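Local coordinates for protein probable histone-lysine N-methyltransferase, H3 lysine-9 specific SUVH9 (Arabidopsis thaliana, PDB 4NJ5) that takes part in gene silencing without methyltransferase activity of its own, and may bind methylated DNA and recruit RNA polymerase V to chromatin, at residues R236-N241 and R362-R367; V190-G195 and S230-A235. All blocks are in the same frame, centred on the assembly; numbering follows the deposited sequence.

Contact 1. Residues R236-N241 and R362-R367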
ATOM      1  N   ARG A 236      12.315   8.365   3.279  1.00 20.10           N
ATOM      2  CA  ARG A 236      12.884   9.115   2.165  1.00 26.57           C
ATOM      3  C   ARG A 236      14.359   9.425   2.406  1.00 26.82           C
ATOM      4  O   ARG A 236      15.215   9.202   1.539  1.00 24.60           O
ATOM      5  CB  ARG A 236      12.081  10.401   1.957  1.00 31.97           C
ATOM      6  CG  ARG A 236      12.761  11.429   1.069  1.00 38.49           C
ATOM      7  CD  ARG A 236      12.148  12.804   1.263  1.00 43.89           C
ATOM      8  NE  ARG A 236      10.816  12.926   0.675  1.00 45.44           N
ATOM      9  CZ  ARG A 236       9.962  13.906   0.949  1.00 45.42           C
ATOM     10  NH1 ARG A 236      10.295  14.848   1.816  1.00 42.63           N
ATOM     11  NH2 ARG A 236       8.773  13.935   0.364  1.00 47.05           N
ATOM     12  N   THR A 237      14.645   9.926   3.605  1.00 23.57           N
ATOM     13  CA  THR A 237      16.011  10.277   3.978  1.00 23.56           C
ATOM     14  C   THR A 237      16.905   9.035   3.942  1.00 21.60           C
ATOM     15  O   THR A 237      18.083   9.108   3.584  1.00 23.36           O
ATOM     16  CB  THR A 237      16.071  10.923   5.372  1.00 26.70           C
ATOM     17  OG1 THR A 237      15.197  12.056   5.394  1.00 23.77           O
ATOM     18  CG2 THR A 237      17.486  11.359   5.701  1.00 27.58           C
ATOM     19  N   LEU A 238      16.337   7.891   4.307  1.00 20.82           N
ATOM     20  CA  LEU A 238      17.056   6.628   4.214  1.00 23.83           C
ATOM     21  C   LEU A 238      17.367   6.281   2.764  1.00 27.86           C
ATOM     22  O   LEU A 238      18.335   5.574   2.485  1.00 27.32           O
ATOM     23  CB  LEU A 238      16.251   5.503   4.856  1.00 20.10           C
ATOM     24  CG  LEU A 238      16.165   5.537   6.377  1.00 17.80           C
ATOM     25  CD1 LEU A 238      15.471   4.280   6.870  1.00 18.77           C
ATOM     26  CD2 LEU A 238      17.555   5.665   6.974  1.00 19.07           C
ATOM     27  N   LYS A 239      16.539   6.766   1.845  1.00 26.02           N
ATOM     28  CA  LYS A 239      16.833   6.577   0.425  1.00 24.50           C
ATOM     29  C   LYS A 239      17.883   7.561  -0.094  1.00 23.99           C
ATOM     30  O   LYS A 239      18.613   7.244  -1.032  1.00 23.32           O
ATOM     31  CB  LYS A 239      15.567   6.687  -0.424  1.00 35.87           C
ATOM     32  CG  LYS A 239      14.523   5.630  -0.125  1.00 38.73           C
ATOM     33  CD  LYS A 239      13.222   5.938  -0.843  1.00 41.93           C
ATOM     34  CE  LYS A 239      13.410   5.952  -2.348  1.00 49.82           C
ATOM     35  NZ  LYS A 239      12.112   6.139  -3.051  1.00 55.07           N
ATOM     36  N   THR A 240      17.961   8.752   0.497  1.00 31.92           N
ATOM     37  CA  THR A 240      18.886   9.767  -0.023  1.00 35.15           C
ATOM     38  C   THR A 240      20.180   9.957   0.779  1.00 38.09           C
ATOM     39  O   THR A 240      21.242  10.192   0.198  1.00 39.52           O
ATOM     40  CB  THR A 240      18.202  11.145  -0.208  1.00 32.89           C
ATOM     41  OG1 THR A 240      17.753  11.639   1.059  1.00 35.64           O
ATOM     42  CG2 THR A 240      17.022  11.038  -1.161  1.00 26.48           C
ATOM     43  N   ASN A 241      20.094   9.875   2.103  1.00 32.08           N
ATOM     44  CA  ASN A 241      21.271  10.061   2.952  1.00 29.59           C
ATOM     45  C   ASN A 241      21.121   9.358   4.303  1.00 28.23           C
ATOM     46  O   ASN A 241      21.032  10.014   5.342  1.00 27.68           O
ATOM     47  CB  ASN A 241      21.552  11.553   3.152  1.00 25.84           C
ATOM     48  CG  ASN A 241      22.879  11.816   3.837  1.00 27.57           C
ATOM     49  OD1 ASN A 241      23.704  10.915   3.985  1.00 32.59           O
ATOM     50  ND2 ASN A 241      23.094  13.056   4.255  1.00 28.64           N
ATOM     51  N   ARG A 362      13.008  -0.534  -2.989  1.00 18.59           N
ATOM     52  CA  ARG A 362      14.138  -0.550  -2.071  1.00 22.20           C
ATOM     53  C   ARG A 362      13.705  -1.137  -0.730  1.00 21.94           C
ATOM     54  O   ARG A 362      12.862  -0.572  -0.031  1.00 22.52           O
ATOM     55  CB  ARG A 362      14.724   0.855  -1.901  1.00 32.39           C
ATOM     56  CG  ARG A 362      16.123   0.884  -1.290  1.00 41.59           C
ATOM     57  CD  ARG A 362      16.754   2.274  -1.383  1.00 47.89           C
ATOM     58  NE  ARG A 362      17.493   2.484  -2.624  1.00 50.85           N
ATOM     59  CZ  ARG A 362      16.961   2.959  -3.747  1.00 53.95           C
ATOM     60  NH1 ARG A 362      17.718   3.115  -4.824  1.00 52.71           N
ATOM     61  NH2 ARG A 362      15.674   3.276  -3.796  1.00 56.60           N
ATOM     62  N   LEU A 363      14.275  -2.287  -0.387  1.00 20.79           N
ATOM     63  CA  LEU A 363      13.897  -2.990   0.830  1.00 18.78           C
ATOM     64  C   LEU A 363      15.033  -3.034   1.845  1.00 21.44           C
ATOM     65  O   LEU A 363      16.200  -2.790   1.519  1.00 20.31           O
ATOM     66  CB  LEU A 363      13.452  -4.415   0.507  1.00 20.10           C
ATOM     67  CG  LEU A 363      12.369  -4.574  -0.557  1.00 19.79           C
ATOM     68  CD1 LEU A 363      12.124  -6.051  -0.835  1.00 16.95           C
ATOM     69  CD2 LEU A 363      11.092  -3.883  -0.116  1.00 21.15           C
ATOM     70  N   GLU A 364      14.673  -3.371   3.078  1.00 19.78           N
ATOM     71  CA  GLU A 364      15.612  -3.395   4.184  1.00 20.72           C
ATOM     72  C   GLU A 364      15.374  -4.617   5.059  1.00 22.14           C
ATOM     73  O   GLU A 364      14.261  -4.853   5.535  1.00 25.09           O
ATOM     74  CB  GLU A 364      15.480  -2.111   5.004  1.00 22.80           C
ATOM     75  CG  GLU A 364      16.266  -2.095   6.299  1.00 25.09           C
ATOM     76  CD  GLU A 364      16.340  -0.703   6.907  1.00 28.82           C
ATOM     77  OE1 GLU A 364      17.069   0.151   6.353  1.00 26.66           O
ATOM     78  OE2 GLU A 364      15.664  -0.460   7.931  1.00 26.83           O
ATOM     79  N   VAL A 365      16.429  -5.403   5.237  1.00 25.14           N
ATOM     80  CA  VAL A 365      16.425  -6.538   6.142  1.00 22.83           C
ATOM     81  C   VAL A 365      17.015  -6.048   7.451  1.00 25.01           C
ATOM     82  O   VAL A 365      18.178  -5.661   7.506  1.00 26.53           O
ATOM     83  CB  VAL A 365      17.283  -7.689   5.590  1.00 21.55           C
ATOM     84  CG1 VAL A 365      17.337  -8.846   6.581  1.00 22.06           C
ATOM     85  CG2 VAL A 365      16.738  -8.153   4.251  1.00 20.58           C
ATOM     86  N   PHE A 366      16.210  -6.039   8.503  1.00 22.83           N
ATOM     87  CA  PHE A 366      16.636  -5.443   9.756  1.00 23.99           C
ATOM     88  C   PHE A 366      16.565  -6.439  10.904  1.00 30.22           C
ATOM     89  O   PHE A 366      15.701  -7.316  10.933  1.00 26.90           O
ATOM     90  CB  PHE A 366      15.793  -4.208  10.074  1.00 25.10           C
ATOM     91  CG  PHE A 366      14.357  -4.518  10.361  1.00 26.06           C
ATOM     92  CD1 PHE A 366      13.455  -4.704   9.327  1.00 27.15           C
ATOM     93  CD2 PHE A 366      13.908  -4.629  11.667  1.00 25.32           C
ATOM     94  CE1 PHE A 366      12.132  -4.994   9.586  1.00 28.84           C
ATOM     95  CE2 PHE A 366      12.587  -4.918  11.936  1.00 27.44           C
ATOM     96  CZ  PHE A 366      11.696  -5.102  10.893  1.00 30.75           C
ATOM     97  N   ARG A 367      17.489  -6.296  11.845  1.00 31.03           N
ATOM     98  CA  ARG A 367      17.521  -7.142  13.021  1.00 30.15           C
ATOM     99  C   ARG A 367      16.335  -6.793  13.908  1.00 30.85           C
ATOM    100  O   ARG A 367      15.928  -5.632  13.990  1.00 28.11           O
ATOM    101  CB  ARG A 367      18.837  -6.941  13.773  1.00 39.23           C
ATOM    102  CG  ARG A 367      19.009  -7.808  15.009  1.00 42.81           C
ATOM    103  CD  ARG A 367      19.477  -9.211  14.664  1.00 44.84           C
ATOM    104  NE  ARG A 367      19.915  -9.928  15.856  1.00 48.04           N
ATOM    105  CZ  ARG A 367      19.137 -10.726  16.580  1.00 48.58           C
ATOM    106  NH1 ARG A 367      17.874 -10.924  16.229  1.00 44.39           N
ATOM    107  NH2 ARG A 367      19.625 -11.332  17.657  1.00 50.27           N
TER
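K239, near the C-terminal end of helix 228-240, meets R362, the residue just before strand 363-367. The two long side chains cross at a slant. The touch is between CE of K239 and NH2 of R362, at 3.8 Å, and it is oblique to the guanidinium plane. CG of R362 is anti to the backbone N (chi1 -164°), and a later bend in the side chain brings NH2 near the lysine. In K239 the bend at chi3 (61°) turns CE out of the line of the first methylenes, and CE is the atom that meets R362.

No hydrogen bond joins the segments. The two cationic ends lie close, with NZ of K239 4.6 Å from NH2 of R362. Acidic residues probably offset this: NZ of K239 forms salt bridges with E183 and D379. D379 also accepts a hydrogen bond from the backbone N of R362, so one carboxylate serves both segments.

The second touch is looser. CD1 of L238 comes to 4.5 Å from OE1 of E364, an apolar methyl beside a carboxylate oxygen. E364 has its strongest partners outside the two segments. Its OE2 pairs with R376 and R246, and its OE1 is hydrogen-bonded to the hydroxyl of Y250. These partners probably keep the buried carboxylate ionised.

The helix end thus packs lightly against one strand of the mixed sheet 250-252, 264-267, 363-367 and 373-377. Y265 of the same sheet bonds to the carbonyl of L238. The arrangement is a helix-to-sheet packing in which helix 228-240, which also packs on the sheet of the SRA domain, meets a strand of the SET region.

Contact 2. Residues V190-G195 and S230-A235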
ATOM      1  N   VAL A 190       0.722  11.675  -1.511  1.00 17.35           N
ATOM      2  CA  VAL A 190       0.375  10.778  -0.420  1.00 17.15           C
ATOM      3  C   VAL A 190      -0.274  11.566   0.723  1.00 18.27           C
ATOM      4  O   VAL A 190       0.247  12.603   1.143  1.00 19.40           O
ATOM      5  CB  VAL A 190       1.628  10.032   0.104  1.00 21.36           C
ATOM      6  CG1 VAL A 190       1.344   9.364   1.440  1.00 21.77           C
ATOM      7  CG2 VAL A 190       2.109   9.013  -0.919  1.00 18.71           C
ATOM      8  N   TYR A 191      -1.416  11.082   1.206  1.00 19.31           N
ATOM      9  CA  TYR A 191      -2.048  11.651   2.396  1.00 17.46           C
ATOM     10  C   TYR A 191      -1.848  10.723   3.581  1.00 19.27           C
ATOM     11  O   TYR A 191      -2.173   9.537   3.515  1.00 23.56           O
ATOM     12  CB  TYR A 191      -3.543  11.916   2.171  1.00 17.95           C
ATOM     13  CG  TYR A 191      -3.796  12.922   1.080  1.00 17.56           C
ATOM     14  CD1 TYR A 191      -3.441  14.252   1.246  1.00 16.59           C
ATOM     15  CD2 TYR A 191      -4.366  12.540  -0.125  1.00 20.53           C
ATOM     16  CE1 TYR A 191      -3.650  15.175   0.245  1.00 18.56           C
ATOM     17  CE2 TYR A 191      -4.583  13.455  -1.131  1.00 22.90           C
ATOM     18  CZ  TYR A 191      -4.218  14.772  -0.944  1.00 23.91           C
ATOM     19  OH  TYR A 191      -4.431  15.689  -1.947  1.00 30.48           O
ATOM     20  N   VAL A 192      -1.301  11.263   4.664  1.00 16.72           N
ATOM     21  CA  VAL A 192      -1.039  10.458   5.845  1.00 17.54           C
ATOM     22  C   VAL A 192      -1.733  11.038   7.075  1.00 17.65           C
ATOM     23  O   VAL A 192      -1.725  12.246   7.301  1.00 17.34           O
ATOM     24  CB  VAL A 192       0.479  10.276   6.090  1.00 18.44           C
ATOM     25  CG1 VAL A 192       1.163  11.618   6.314  1.00 18.49           C
ATOM     26  CG2 VAL A 192       0.722   9.332   7.261  1.00 19.56           C
ATOM     27  N   TYR A 193      -2.359  10.167   7.855  1.00 20.73           N
ATOM     28  CA  TYR A 193      -3.046  10.588   9.065  1.00 19.12           C
ATOM     29  C   TYR A 193      -2.043  10.731  10.207  1.00 19.77           C
ATOM     30  O   TYR A 193      -1.333   9.786  10.535  1.00 20.73           O
ATOM     31  CB  TYR A 193      -4.140   9.580   9.405  1.00 19.24           C
ATOM     32  CG  TYR A 193      -4.833   9.826  10.721  1.00 24.77           C
ATOM     33  CD1 TYR A 193      -5.468  11.034  10.981  1.00 24.95           C
ATOM     34  CD2 TYR A 193      -4.877   8.838  11.699  1.00 21.89           C
ATOM     35  CE1 TYR A 193      -6.111  11.259  12.184  1.00 26.42           C
ATOM     36  CE2 TYR A 193      -5.518   9.053  12.904  1.00 23.58           C
ATOM     37  CZ  TYR A 193      -6.135  10.263  13.140  1.00 22.26           C
ATOM     38  OH  TYR A 193      -6.770  10.480  14.337  1.00 23.54           O
ATOM     39  N   ASP A 194      -1.975  11.921  10.799  1.00 19.77           N
ATOM     40  CA  ASP A 194      -1.016  12.186  11.871  1.00 20.99           C
ATOM     41  C   ASP A 194      -1.656  12.248  13.257  1.00 22.08           C
ATOM     42  O   ASP A 194      -0.989  12.581  14.235  1.00 23.28           O
ATOM     43  CB  ASP A 194      -0.236  13.480  11.606  1.00 24.19           C
ATOM     44  CG  ASP A 194       0.932  13.279  10.656  1.00 24.87           C
ATOM     45  OD1 ASP A 194       1.386  12.124  10.492  1.00 21.13           O
ATOM     46  OD2 ASP A 194       1.405  14.285  10.081  1.00 21.64           O
ATOM     47  N   GLY A 195      -2.944  11.940  13.343  1.00 21.90           N
ATOM     48  CA  GLY A 195      -3.605  11.876  14.633  1.00 23.23           C
ATOM     49  C   GLY A 195      -4.332  13.139  15.064  1.00 23.74           C
ATOM     50  O   GLY A 195      -4.827  13.911  14.235  1.00 21.67           O
ATOM     51  N   SER A 230       6.361  11.824   9.790  1.00 20.40           N
ATOM     52  CA  SER A 230       7.724  11.659  10.283  1.00 22.67           C
ATOM     53  C   SER A 230       8.353  10.378   9.740  1.00 20.86           C
ATOM     54  O   SER A 230       9.515  10.370   9.320  1.00 17.48           O
ATOM     55  CB  SER A 230       7.736  11.642  11.811  1.00 26.25           C
ATOM     56  OG  SER A 230       7.152  12.823  12.332  1.00 30.83           O
ATOM     57  N   VAL A 231       7.576   9.299   9.753  1.00 18.35           N
ATOM     58  CA  VAL A 231       8.021   8.020   9.212  1.00 20.53           C
ATOM     59  C   VAL A 231       8.326   8.148   7.717  1.00 25.44           C
ATOM     60  O   VAL A 231       9.323   7.613   7.224  1.00 27.84           O
ATOM     61  CB  VAL A 231       6.970   6.909   9.469  1.00 19.65           C
ATOM     62  CG1 VAL A 231       7.418   5.590   8.865  1.00 14.89           C
ATOM     63  CG2 VAL A 231       6.719   6.751  10.970  1.00 16.04           C
ATOM     64  N   LEU A 232       7.473   8.880   7.007  1.00 15.52           N
ATOM     65  CA  LEU A 232       7.658   9.123   5.580  1.00 15.73           C
ATOM     66  C   LEU A 232       8.975   9.840   5.300  1.00 17.72           C
ATOM     67  O   LEU A 232       9.790   9.386   4.480  1.00 22.99           O
ATOM     68  CB  LEU A 232       6.493   9.951   5.024  1.00 29.16           C
ATOM     69  CG  LEU A 232       5.392   9.250   4.221  1.00 34.38           C
ATOM     70  CD1 LEU A 232       5.446   7.750   4.398  1.00 35.55           C
ATOM     71  CD2 LEU A 232       4.021   9.774   4.619  1.00 35.59           C
ATOM     72  N   LYS A 233       9.179  10.965   5.985  1.00 20.85           N
ATOM     73  CA  LYS A 233      10.388  11.757   5.787  1.00 22.35           C
ATOM     74  C   LYS A 233      11.631  10.941   6.138  1.00 17.59           C
ATOM     75  O   LYS A 233      12.645  10.997   5.441  1.00 21.26           O
ATOM     76  CB  LYS A 233      10.324  13.059   6.593  1.00 34.92           C
ATOM     77  CG  LYS A 233       9.242  14.020   6.105  1.00 43.25           C
ATOM     78  CD  LYS A 233       9.454  15.443   6.615  1.00 48.36           C
ATOM     79  CE  LYS A 233       8.528  15.773   7.781  1.00 53.26           C
ATOM     80  NZ  LYS A 233       8.587  17.220   8.150  1.00 56.31           N
ATOM     81  N   PHE A 234      11.523  10.161   7.208  1.00 17.25           N
ATOM     82  CA  PHE A 234      12.594   9.273   7.640  1.00 18.97           C
ATOM     83  C   PHE A 234      12.972   8.250   6.561  1.00 19.25           C
ATOM     84  O   PHE A 234      14.158   8.071   6.249  1.00 20.15           O
ATOM     85  CB  PHE A 234      12.178   8.562   8.930  1.00 22.26           C
ATOM     86  CG  PHE A 234      13.261   7.727   9.536  1.00 26.68           C
ATOM     87  CD1 PHE A 234      14.268   8.313  10.284  1.00 30.15           C
ATOM     88  CD2 PHE A 234      13.269   6.353   9.367  1.00 30.28           C
ATOM     89  CE1 PHE A 234      15.270   7.543  10.848  1.00 32.22           C
ATOM     90  CE2 PHE A 234      14.267   5.579   9.927  1.00 32.47           C
ATOM     91  CZ  PHE A 234      15.269   6.174  10.669  1.00 31.41           C
ATOM     92  N   ALA A 235      11.967   7.587   5.993  1.00 22.29           N
ATOM     93  CA  ALA A 235      12.190   6.605   4.927  1.00 25.28           C
ATOM     94  C   ALA A 235      12.869   7.238   3.714  1.00 25.60           C
ATOM     95  O   ALA A 235      13.873   6.718   3.186  1.00 27.36           O
ATOM     96  CB  ALA A 235      10.871   5.968   4.515  1.00 15.54           C
TER
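L232 of helix 228-240 reaches toward V190 and V192 of strand 190-206, and its CD2 methyl does the touching. The side chains meet tip to tip. CD2 lies 3.8 Å from CG1 of V192 and 3.9 Å from CB of the same residue. It is 4.2 Å from CG1 of V190. One methyl therefore meets two valines that stand two residues apart on the strand, on the side toward the helix.

The valine torsions set which branch faces L232. In V192, CG1 sits between the backbone N and the carbonyl carbon (chi1 61°), and this places it beside CD2. In V190, CG1 is anti to the backbone N (166°) and is the branch nearest the leucine.

These three residues are buried and form the tight part. The packing thins out toward D194 and K233. V192 and L232 have the closest CA atoms, yet these are 8.8 Å apart, so the backbones stay well separated. OD1 of D194 comes no nearer than 5.0 Å, to the backbone N of S230. Its OD2 forms a salt bridge with R178 and a hydrogen bond with the hydroxyl of S229, the residue just before S230. K233 is on the exposed side of the helix and makes no contact with the strand segment.

Beyond these three residues, I83, R178 and L180 from adjoining strands also touch the valines. The backbone carbonyl of L232 is hydrogen-bonded to the hydroxyl of Y182. The contact joins the helix to the sheet of the SRA domain. With no hydrogen bond or charge pair between the two segments, their direct attachment rests on van der Waals packing and the burial of aliphatic groups.

Overall arrangement
Both contacts use helix 228-240, at successive parts of its length, and their centres are 15 Å apart. Contact 2 comes first along the chain and is the buried one. It sets the earlier turns against strand 190-206 of the SRA sheet. Contact 1 lies at the helix end, is only partly buried, and faces strand 363-367 in the SET region. The helix thus bridges two sheets. The chemistry follows the place. Contact 2 is purely aliphatic. Contact 1 is mainly polar: two cationic side chains meet, and their charge is probably balanced by acidic residues beyond the segments, while a leucine methyl lies near a carboxylate. Both lie away from the zinc cluster of the pre-SET region.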